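Local coordinates for protein zebrafish RNase5 (Danio rerio, PDB 3LJE) that probably cleaves RNA, as a zebrafish member of the pancreatic ribonuclease family related to the angiogenins, at residues Asp6-Pro9 and Arg10-Lys13; Asp29-Met32 and Ser33-Ile37; Ile59-Cys63 and Gly64-Thr68; Gly67-Asn71 and Asn72-Ser76. One frame throughout, in Å; residues are numbered along the deposited sequence.

Interaction 1 (Asp6-Pro9 and Arg10-Lys13); sequences DVDP and RYQK
D8 and Q12 hold each other twice, once through the backbone and once through their side chains. Q12 N donates to D8 O at 2.8 Å, nearly straight. Q12 NE2 donates to D8 OD1 at 3.0 Å. The acceptor lies in the Q12 amide plane. The amide reaches OD1 from the syn side, 22° out of the carboxylate plane, and the two planes are 60° apart. The bend at chi2 of Q12 (-62°) brings NE2 to OD1. CG, placed by chi1 beside the backbone N, lies 3.1 Å from D8 O. This side-chain pair clasps the first turn of helix 8-18, the N-terminal helix of the pancreatic ribonuclease fold. The turn is built by the usual backbone bonds, Y11 N to V7 O at 3.0 Å and K13 N to P9 O at 3.0 Å. Water 1 joins the loop before the helix to the first turn. It donates to D6 O at 2.7 Å, accepts from R10 N, and takes a weak bond from R10 NE. D6 O lies at the edge of the R10 guanidinium. V7 CG1 packs against Y11 CB at 4.1 Å. Strand 115-119 covers this side of the helix. W115 meets the Y11 ring edge-to-face, and V7 touches W115 and V117. R10 forms a salt bridge with D112 at the end of strand 97-112, and D6 one with K113 in the loop that follows.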
loop_
_atom_site.group_PDB
_atom_site.type_symbol
_atom_site.label_atom_id
_atom_site.label_comp_id
_atom_site.label_asym_id
_atom_site.label_seq_id
_atom_site.Cartn_x
_atom_site.Cartn_y
_atom_site.Cartn_z
ATOM N N ASP A 6 -10.997 12.479 -11.221
ATOM C CA ASP A 6 -10.997 12.888 -9.810
ATOM C C ASP A 6 -10.452 11.735 -8.971
ATOM O O ASP A 6 -10.255 11.870 -7.771
ATOM C CB ASP A 6 -12.384 13.195 -9.308
ATOM C CG ASP A 6 -13.351 12.124 -9.655
ATOM O OD1 ASP A 6 -13.329 11.646 -10.807
ATOM O OD2 ASP A 6 -14.138 11.739 -8.762
ATOM N N VAL A 7 -10.219 10.605 -9.612
ATOM C CA VAL A 7 -9.737 9.411 -8.890
ATOM C C VAL A 7 -8.264 9.147 -9.184
ATOM O O VAL A 7 -7.533 8.669 -8.331
ATOM C CB VAL A 7 -10.499 8.169 -9.366
ATOM C CG1 VAL A 7 -9.837 6.890 -8.798
ATOM C CG2 VAL A 7 -12.000 8.222 -8.864
ATOM N N ASP A 8 -7.851 9.425 -10.419
ATOM C CA ASP A 8 -6.507 9.159 -10.789
ATOM C C ASP A 8 -5.347 9.569 -9.828
ATOM O O ASP A 8 -4.433 8.762 -9.589
ATOM C CB ASP A 8 -6.279 9.663 -12.203
ATOM C CG ASP A 8 -4.979 9.143 -12.789
ATOM O OD1 ASP A 8 -4.781 7.913 -12.877
ATOM O OD2 ASP A 8 -4.152 9.980 -13.136
ATOM N N PRO A 9 -5.361 10.796 -9.246
ATOM C CA PRO A 9 -4.247 11.146 -8.348
ATOM C C PRO A 9 -4.092 10.175 -7.147
ATOM O O PRO A 9 -2.970 9.717 -6.818
ATOM C CB PRO A 9 -4.590 12.596 -7.882
ATOM C CG PRO A 9 -5.371 13.179 -9.141
ATOM C CD PRO A 9 -6.321 11.924 -9.363
ATOM N N ARG A 10 -5.232 9.820 -6.572
ATOM C CA ARG A 10 -5.240 8.928 -5.406
ATOM C C ARG A 10 -4.892 7.513 -5.793
ATOM O O ARG A 10 -4.173 6.781 -5.016
ATOM C CB ARG A 10 -6.580 8.975 -4.684
ATOM C CG ARG A 10 -6.609 10.177 -3.672
ATOM C CD ARG A 10 -7.906 10.172 -2.854
ATOM N NE ARG A 10 -8.964 10.224 -3.863
ATOM C CZ ARG A 10 -10.173 9.651 -3.735
ATOM N NH1 ARG A 10 -10.495 8.980 -2.617
ATOM N NH2 ARG A 10 -11.027 9.730 -4.759
ATOM N N TYR A 11 -5.374 7.120 -6.944
ATOM C CA TYR A 11 -5.112 5.784 -7.433
ATOM C C TYR A 11 -3.608 5.642 -7.771
ATOM O O TYR A 11 -2.942 4.630 -7.474
ATOM C CB TYR A 11 -5.932 5.582 -8.697
ATOM C CG TYR A 11 -5.544 4.399 -9.503
ATOM C CD1 TYR A 11 -5.795 3.091 -9.048
ATOM C CD2 TYR A 11 -4.943 4.569 -10.752
ATOM C CE1 TYR A 11 -5.471 1.992 -9.836
ATOM C CE2 TYR A 11 -4.597 3.484 -11.551
ATOM C CZ TYR A 11 -4.856 2.199 -11.116
ATOM O OH TYR A 11 -4.518 1.104 -11.925
ATOM N N GLN A 12 -3.062 6.655 -8.441
ATOM C CA GLN A 12 -1.643 6.540 -8.764
ATOM C C GLN A 12 -0.807 6.502 -7.479
ATOM O O GLN A 12 0.235 5.806 -7.388
ATOM C CB GLN A 12 -1.180 7.748 -9.661
ATOM C CG GLN A 12 -1.871 7.830 -11.044
ATOM C CD GLN A 12 -1.522 6.597 -11.802
ATOM O OE1 GLN A 12 -0.443 6.057 -11.557
ATOM N NE2 GLN A 12 -2.414 6.095 -12.688
ATOM N N LYS A 13 -1.167 7.319 -6.485
ATOM C CA LYS A 13 -0.434 7.314 -5.242
ATOM C C LYS A 13 -0.574 5.907 -4.556
ATOM O O LYS A 13 0.349 5.400 -3.964
ATOM C CB LYS A 13 -1.016 8.377 -4.337
ATOM C CG LYS A 13 -0.263 8.465 -2.929
ATOM C CD LYS A 13 -0.653 9.758 -2.166
ATOM C CE LYS A 13 -0.101 9.763 -0.787
ATOM N NZ LYS A 13 -0.349 11.183 -0.207
HETATM O O HOH W 1 -7.769 11.465 -6.700
#

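Interaction 2 (Asp29-Met32 and Ser33-Ile37); sequences DRAM and SIKKI
A Schellman motif ends helix 28-34, and M32 and I37 make the apolar contact that goes with the motif. K36 is the residue that breaks the helix, with a positive phi of 53°. Two backbone bonds then run back into the last turn. I37 N donates to M32 O at 3.0 Å, in the carbonyl plane. Inside that bond, K36 N donates to S33 O at 2.9 Å. Upstream the ordinary helical pattern holds. S33 N bonds to D29 O, and K35 N bonds to A31 O. The bond from I34 N to R30 O is the short and nearly straight one, at 2.7 Å. I34 also lays its CG2 branch against R30 O.

The chain reversal at K36 turns the CB of I37 toward the helix. M32 bends at chi2 and chi3 (-60° and -77°), which curls its thioether end toward I37. The two side chains cross at about a right angle. This apolar pair is buried. It faces N49 of strand 48-52 and K46 of the loop before it, while I37 also touches F51 and R16 and Q17 of helix 8-18. The carbonyls at the helix end find partners in other parts of the fold. S33 O accepts from R93 NH1, and K35 O accepts from R16 NH1. D29 OD1 takes Y98 N, which ties the earlier turn to strand 97-112. Between the two apolar side chains, M32 SD lies 4.0 Å from I37 CD1, and M32 CE lies 3.7 Å from I37 CG2.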
loop_
_atom_site.group_PDB
_atom_site.type_symbol
_atom_site.label_atom_id
_atom_site.label_comp_id
_atom_site.label_asym_id
_atom_site.label_seq_id
_atom_site.Cartn_x
_atom_site.Cartn_y
_atom_site.Cartn_z
ATOM N N ASP A 29 14.026 -0.483 3.134
ATOM C CA ASP A 29 14.647 0.829 3.145
ATOM C C ASP A 29 14.725 1.456 1.737
ATOM O O ASP A 29 14.327 2.620 1.574
ATOM C CB ASP A 29 16.066 0.790 3.693
ATOM C CG ASP A 29 16.111 0.558 5.279
ATOM O OD1 ASP A 29 15.001 0.485 5.930
ATOM O OD2 ASP A 29 17.250 0.434 5.810
ATOM N N ARG A 30 15.217 0.677 0.763
ATOM C CA ARG A 30 15.369 1.285 -0.587
ATOM C C ARG A 30 14.003 1.560 -1.240
ATOM O O ARG A 30 13.854 2.562 -1.944
ATOM C CB ARG A 30 16.282 0.409 -1.512
ATOM C CG ARG A 30 15.619 -0.751 -2.355
ATOM C CD ARG A 30 16.558 -1.524 -3.274
ATOM N NE ARG A 30 17.331 -2.472 -2.512
ATOM C CZ ARG A 30 17.749 -3.693 -2.810
ATOM N NH1 ARG A 30 17.513 -4.343 -3.961
ATOM N NH2 ARG A 30 18.452 -4.264 -1.879
ATOM N N ALA A 31 12.990 0.700 -1.012
ATOM C CA ALA A 31 11.664 0.920 -1.569
ATOM C C ALA A 31 11.081 2.204 -0.962
ATOM O O ALA A 31 10.546 3.035 -1.685
ATOM C CB ALA A 31 10.749 -0.271 -1.307
ATOM N N MET A 32 11.171 2.365 0.369
ATOM C CA MET A 32 10.576 3.575 1.004
ATOM C C MET A 32 11.288 4.847 0.480
ATOM O O MET A 32 10.717 5.904 0.289
ATOM C CB MET A 32 10.724 3.491 2.558
ATOM C CG MET A 32 9.871 2.329 3.198
ATOM S SD MET A 32 8.009 2.536 2.850
ATOM C CE MET A 32 7.690 3.884 4.100
ATOM N N SER A 33 12.568 4.687 0.280
ATOM C CA SER A 33 13.368 5.810 -0.189
ATOM C C SER A 33 13.105 6.142 -1.695
ATOM O O SER A 33 12.725 7.246 -2.011
ATOM C CB SER A 33 14.845 5.444 0.041
ATOM O OG SER A 33 15.622 6.421 -0.604
ATOM N N ILE A 34 13.271 5.169 -2.578
ATOM C CA ILE A 34 13.167 5.492 -4.023
ATOM C C ILE A 34 11.695 5.861 -4.400
ATOM O O ILE A 34 11.493 6.703 -5.254
ATOM C CB ILE A 34 13.659 4.283 -4.890
ATOM C CG1 ILE A 34 13.897 4.782 -6.346
ATOM C CG2 ILE A 34 12.647 3.094 -4.933
ATOM C CD1 ILE A 34 14.382 3.523 -7.262
ATOM N N LYS A 35 10.696 5.327 -3.663
ATOM C CA LYS A 35 9.260 5.648 -4.027
ATOM C C LYS A 35 8.888 6.901 -3.274
ATOM O O LYS A 35 7.737 7.428 -3.362
ATOM C CB LYS A 35 8.328 4.453 -3.645
ATOM C CG LYS A 35 8.597 3.085 -4.480
ATOM C CD LYS A 35 7.930 1.907 -3.714
ATOM C CE LYS A 35 8.383 0.504 -4.282
ATOM N NZ LYS A 35 7.710 0.287 -5.580
ATOM N N LYS A 36 9.846 7.449 -2.542
ATOM C CA LYS A 36 9.569 8.663 -1.817
ATOM C C LYS A 36 8.323 8.608 -0.901
ATOM O O LYS A 36 7.470 9.551 -0.855
ATOM C CB LYS A 36 9.412 9.840 -2.805
ATOM C CG LYS A 36 10.669 10.034 -3.661
ATOM C CD LYS A 36 10.605 11.488 -4.333
ATOM C CE LYS A 36 11.987 12.053 -4.686
ATOM N NZ LYS A 36 12.805 11.071 -5.424
ATOM N N ILE A 37 8.242 7.555 -0.102
ATOM C CA ILE A 37 7.051 7.407 0.719
ATOM C C ILE A 37 7.342 8.012 2.074
ATOM O O ILE A 37 8.120 7.427 2.840
ATOM C CB ILE A 37 6.730 5.951 0.890
ATOM C CG1 ILE A 37 6.488 5.410 -0.542
ATOM C CG2 ILE A 37 5.438 5.718 1.826
ATOM C CD1 ILE A 37 6.399 3.888 -0.532
#

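Interaction 3 (Ile59-Cys63 and Gly64-Thr68); sequences ITTVC and GDAGT
A66 sets its methyl group over the side chain of T61. Its CB lies 3.6 Å from T61 OG1 and 3.9 Å from T61 CB. With chi1 at 65°, OG1 sits between the backbone N and the carbonyl carbon of T61. There it bonds back to R58 O, one turn earlier. The hydroxyl therefore has its polar partner in the helix, and A66 meets it by packing alone.

The backbone of T61 does more. T61 O accepts from A66 N at 2.9 Å and from G64 N at 2.8 Å, the latter a weak bond. The A66 donor is tilted 35° from the carbonyl plane. One oxygen thus draws in two N-H groups of the chain that turns away after the helix. G64 to G67 form a type I beta turn, closed by a weak bond from G67 N to G64 O. The turn brings G67 back beside V62. G67 CA makes a C-H...O contact with V62 O at 3.2 Å, with no side chain to keep them apart. Water 2 then joins V62 O to G64 O, donating to both, at 2.9 Å and 2.6 Å.

The stretch links helix 56-60 to strand 67-70. Its inner side is fixed to the sheet. C63 forms a disulfide with C111 at the end of strand 97-112 and touches P116 of strand 115-119. V62 is buried against L109 of strand 97-112 and S76 of strand 73-76.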
loop_
_atom_site.group_PDB
_atom_site.type_symbol
_atom_site.label_atom_id
_atom_site.label_comp_id
_atom_site.label_asym_id
_atom_site.label_seq_id
_atom_site.Cartn_x
_atom_site.Cartn_y
_atom_site.Cartn_z
ATOM N N ILE A 59 -5.306 -6.610 -7.729
ATOM C CA ILE A 59 -5.662 -5.889 -6.485
ATOM C C ILE A 59 -6.951 -5.083 -6.775
ATOM O O ILE A 59 -7.830 -4.998 -5.885
ATOM C CB ILE A 59 -4.536 -4.932 -6.101
ATOM C CG1 ILE A 59 -3.311 -5.768 -5.646
ATOM C CG2 ILE A 59 -4.919 -4.013 -4.912
ATOM C CD1 ILE A 59 -2.039 -4.878 -5.544
ATOM N N THR A 60 -7.058 -4.531 -7.973
ATOM C CA THR A 60 -8.257 -3.716 -8.305
ATOM C C THR A 60 -9.564 -4.548 -8.217
ATOM O O THR A 60 -10.651 -3.992 -7.961
ATOM C CB THR A 60 -8.003 -3.030 -9.681
ATOM O OG1 THR A 60 -6.911 -2.123 -9.491
ATOM C CG2 THR A 60 -9.262 -2.221 -10.211
ATOM N N THR A 61 -9.478 -5.870 -8.446
ATOM C CA THR A 61 -10.686 -6.732 -8.308
ATOM C C THR A 61 -11.272 -6.668 -6.888
ATOM O O THR A 61 -12.442 -6.978 -6.717
ATOM C CB THR A 61 -10.409 -8.281 -8.627
ATOM O OG1 THR A 61 -9.504 -8.840 -7.661
ATOM C CG2 THR A 61 -9.851 -8.407 -10.085
ATOM N N VAL A 62 -10.459 -6.292 -5.895
ATOM C CA VAL A 62 -11.038 -6.122 -4.544
ATOM C C VAL A 62 -12.098 -4.984 -4.561
ATOM O O VAL A 62 -13.090 -5.006 -3.770
ATOM C CB VAL A 62 -9.947 -5.795 -3.511
ATOM C CG1 VAL A 62 -10.551 -5.603 -2.061
ATOM C CG2 VAL A 62 -9.029 -7.043 -3.442
ATOM N N CYS A 63 -11.902 -4.031 -5.463
ATOM C CA CYS A 63 -12.839 -2.908 -5.563
ATOM C C CYS A 63 -13.951 -3.300 -6.549
ATOM O O CYS A 63 -14.798 -2.454 -6.908
ATOM C CB CYS A 63 -12.135 -1.648 -6.108
ATOM S SG CYS A 63 -11.020 -0.929 -4.882
ATOM N N GLY A 64 -13.866 -4.539 -7.059
ATOM C CA GLY A 64 -14.854 -4.986 -8.028
ATOM C C GLY A 64 -15.453 -6.268 -7.528
ATOM O O GLY A 64 -15.798 -6.445 -6.357
ATOM N N ASP A 65 -15.426 -7.225 -8.445
ATOM C CA ASP A 65 -16.012 -8.504 -8.226
ATOM C C ASP A 65 -15.549 -9.361 -7.099
ATOM O O ASP A 65 -16.321 -10.162 -6.614
ATOM C CB ASP A 65 -15.872 -9.290 -9.549
ATOM C CG ASP A 65 -16.746 -10.470 -9.574
ATOM O OD1 ASP A 65 -17.972 -10.228 -9.541
ATOM O OD2 ASP A 65 -16.218 -11.615 -9.599
ATOM N N ALA A 66 -14.281 -9.254 -6.691
ATOM C CA ALA A 66 -13.710 -10.049 -5.678
ATOM C C ALA A 66 -13.585 -9.457 -4.278
ATOM O O ALA A 66 -12.756 -9.921 -3.466
ATOM C CB ALA A 66 -12.342 -10.527 -6.121
ATOM N N GLY A 67 -14.305 -8.378 -4.004
ATOM C CA GLY A 67 -14.154 -7.856 -2.651
ATOM C C GLY A 67 -15.540 -7.875 -1.948
ATOM O O GLY A 67 -16.554 -8.075 -2.655
ATOM N N THR A 68 -15.522 -7.662 -0.631
ATOM C CA THR A 68 -16.768 -7.591 0.147
ATOM C C THR A 68 -16.733 -6.320 0.964
ATOM O O THR A 68 -15.696 -5.843 1.385
ATOM C CB THR A 68 -16.962 -8.816 1.012
ATOM O OG1 THR A 68 -16.014 -8.827 2.067
ATOM C CG2 THR A 68 -16.795 -10.169 0.171
HETATM O O HOH W 2 -15.895 -4.746 -4.370
#

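Interaction 4 (Gly67-Asn71 and Asn72-Ser76); sequences GTPVN and NLFKS
K75 begins its contact at CB, which lies 4.0 Å from T68 OG1 and 3.6 Å from V70 CG1. CG is anti to the backbone N (chi1 -178°) and starts an extended chain. CD still touches V70 CG1 at 3.9 Å, with the two side chains at about a right angle. CE and NZ continue away from strand 67-70, and the K75 side chain also touches Y106 of strand 97-112. V70 is modelled in two conformers, so its part in this packing holds for one of them. In that conformer V70 CG2 packs on L73 CB.

These residues lie on one face of a two-stranded antiparallel hairpin, strands 67-70 and 73-76, joined by a type II' turn from V70 to L73. N71 takes the positive phi of that turn, 61°. T68 and K75 form a hydrogen-bonded pair, with K75 N donating to T68 O at 2.7 Å and T68 N to K75 O at 2.8 Å. V70 and L73 form the next such pair, at the turn, through V70 N to L73 O and L73 N to V70 O.

P69 and F74 carry the other face, where P69 CB meets F74 CE1 at 4.3 Å. The hairpin joins the larger sheet through strand 73-76, as F74 and S76 pair with L109 and I107 of strand 97-112. Water 3 links T68 OG1 to S76 O. Water 4 donates to both N71 O and L73 O.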
loop_
_atom_site.group_PDB
_atom_site.type_symbol
_atom_site.label_atom_id
_atom_site.label_comp_id
_atom_site.label_asym_id
_atom_site.label_seq_id
_atom_site.Cartn_x
_atom_site.Cartn_y
_atom_site.Cartn_z
ATOM N N GLY A 67 -14.305 -8.378 -4.004
ATOM C CA GLY A 67 -14.154 -7.856 -2.651
ATOM C C GLY A 67 -15.540 -7.875 -1.948
ATOM O O GLY A 67 -16.554 -8.075 -2.655
ATOM N N THR A 68 -15.522 -7.662 -0.631
ATOM C CA THR A 68 -16.768 -7.591 0.147
ATOM C C THR A 68 -16.733 -6.320 0.964
ATOM O O THR A 68 -15.696 -5.843 1.385
ATOM C CB THR A 68 -16.962 -8.816 1.012
ATOM O OG1 THR A 68 -16.014 -8.827 2.067
ATOM C CG2 THR A 68 -16.795 -10.169 0.171
ATOM N N PRO A 69 -17.922 -5.728 1.233
ATOM C CA PRO A 69 -17.940 -4.466 2.027
ATOM C C PRO A 69 -17.637 -4.628 3.451
ATOM O O PRO A 69 -18.164 -5.551 4.077
ATOM C CB PRO A 69 -19.377 -3.911 1.824
ATOM C CG PRO A 69 -19.992 -4.699 0.619
ATOM C CD PRO A 69 -19.221 -6.074 0.604
ATOM N N VAL A 70 -16.781 -3.790 4.053
ATOM C CA VAL A 70 -16.534 -3.838 5.472
ATOM C C VAL A 70 -16.493 -2.370 5.888
ATOM O O VAL A 70 -15.591 -1.650 5.521
ATOM C CB VAL A 70 -15.182 -4.534 5.811
ATOM C CG1 VAL A 70 -15.282 -6.014 5.464
ATOM C CG2 VAL A 70 -14.011 -3.885 4.953
ATOM N N ASN A 71 -17.552 -1.920 6.593
ATOM C CA ASN A 71 -17.655 -0.516 6.990
ATOM C C ASN A 71 -17.684 0.246 5.661
ATOM O O ASN A 71 -18.487 -0.164 4.797
ATOM C CB ASN A 71 -16.527 -0.187 7.947
ATOM C CG ASN A 71 -16.798 -0.785 9.336
ATOM O OD1 ASN A 71 -17.938 -1.121 9.598
ATOM N ND2 ASN A 71 -15.780 -0.960 10.191
ATOM N N ASN A 72 -16.851 1.260 5.444
ATOM C CA ASN A 72 -16.934 1.978 4.178
ATOM C C ASN A 72 -15.844 1.486 3.188
ATOM O O ASN A 72 -15.611 2.147 2.162
ATOM C CB ASN A 72 -16.670 3.447 4.414
ATOM C CG ASN A 72 -17.674 3.994 5.435
ATOM O OD1 ASN A 72 -18.892 3.800 5.235
ATOM N ND2 ASN A 72 -17.192 4.563 6.536
ATOM N N LEU A 73 -15.156 0.424 3.598
ATOM C CA LEU A 73 -14.063 -0.052 2.749
ATOM C C LEU A 73 -14.425 -1.376 2.102
ATOM O O LEU A 73 -15.608 -1.843 2.198
ATOM C CB LEU A 73 -12.865 -0.167 3.662
ATOM C CG LEU A 73 -12.543 1.180 4.431
ATOM C CD1 LEU A 73 -11.308 0.968 5.406
ATOM C CD2 LEU A 73 -12.247 2.274 3.407
ATOM N N PHE A 74 -13.408 -2.074 1.523
ATOM C CA PHE A 74 -13.738 -3.331 0.788
ATOM C C PHE A 74 -12.639 -4.345 1.104
ATOM O O PHE A 74 -11.410 -4.006 0.968
ATOM C CB PHE A 74 -13.765 -3.026 -0.698
ATOM C CG PHE A 74 -14.880 -2.146 -1.064
ATOM C CD1 PHE A 74 -16.153 -2.705 -1.250
ATOM C CD2 PHE A 74 -14.695 -0.743 -1.028
ATOM C CE1 PHE A 74 -17.338 -1.853 -1.418
ATOM C CE2 PHE A 74 -15.841 0.159 -1.171
ATOM C CZ PHE A 74 -17.175 -0.438 -1.378
ATOM N N LYS A 75 -13.061 -5.572 1.508
ATOM C CA LYS A 75 -12.073 -6.530 2.009
ATOM C C LYS A 75 -11.934 -7.658 0.931
ATOM O O LYS A 75 -12.914 -8.086 0.335
ATOM C CB LYS A 75 -12.574 -7.132 3.328
ATOM C CG LYS A 75 -11.641 -8.106 4.006
ATOM C CD LYS A 75 -12.107 -8.297 5.483
ATOM C CE LYS A 75 -11.064 -9.046 6.270
ATOM N NZ LYS A 75 -11.514 -9.337 7.667
ATOM N N SER A 76 -10.700 -8.109 0.695
ATOM C CA SER A 76 -10.500 -9.181 -0.260
ATOM C C SER A 76 -11.269 -10.437 0.268
ATOM O O SER A 76 -11.438 -10.574 1.490
ATOM C CB SER A 76 -8.979 -9.513 -0.378
ATOM O OG SER A 76 -8.376 -9.839 0.853
HETATM O O HOH W 3 -14.023 -10.489 2.699
HETATM O O HOH W 4 -18.142 -0.565 1.999
#

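From the N terminus, interaction 1 closes the first turn of helix 8-18 and interaction 2 the last turn of helix 28-34. Their centres are about 19 Å apart and they do not touch. Interactions 3 and 4 come later and overlap in the chain, sharing G67 and T68. Interaction 3 closes the turn after helix 56-60, and interaction 4 closes the hairpin that follows. They touch where V62 CG1 packs on the backbone of F74, 3.5 Å from its O. No contact encloses another. Interaction 2 lies across the chain's centre from 3 and 4. Strand 97-112 meets residues of all four interactions, and strand 115-119 meets residues of interactions 1 and 3.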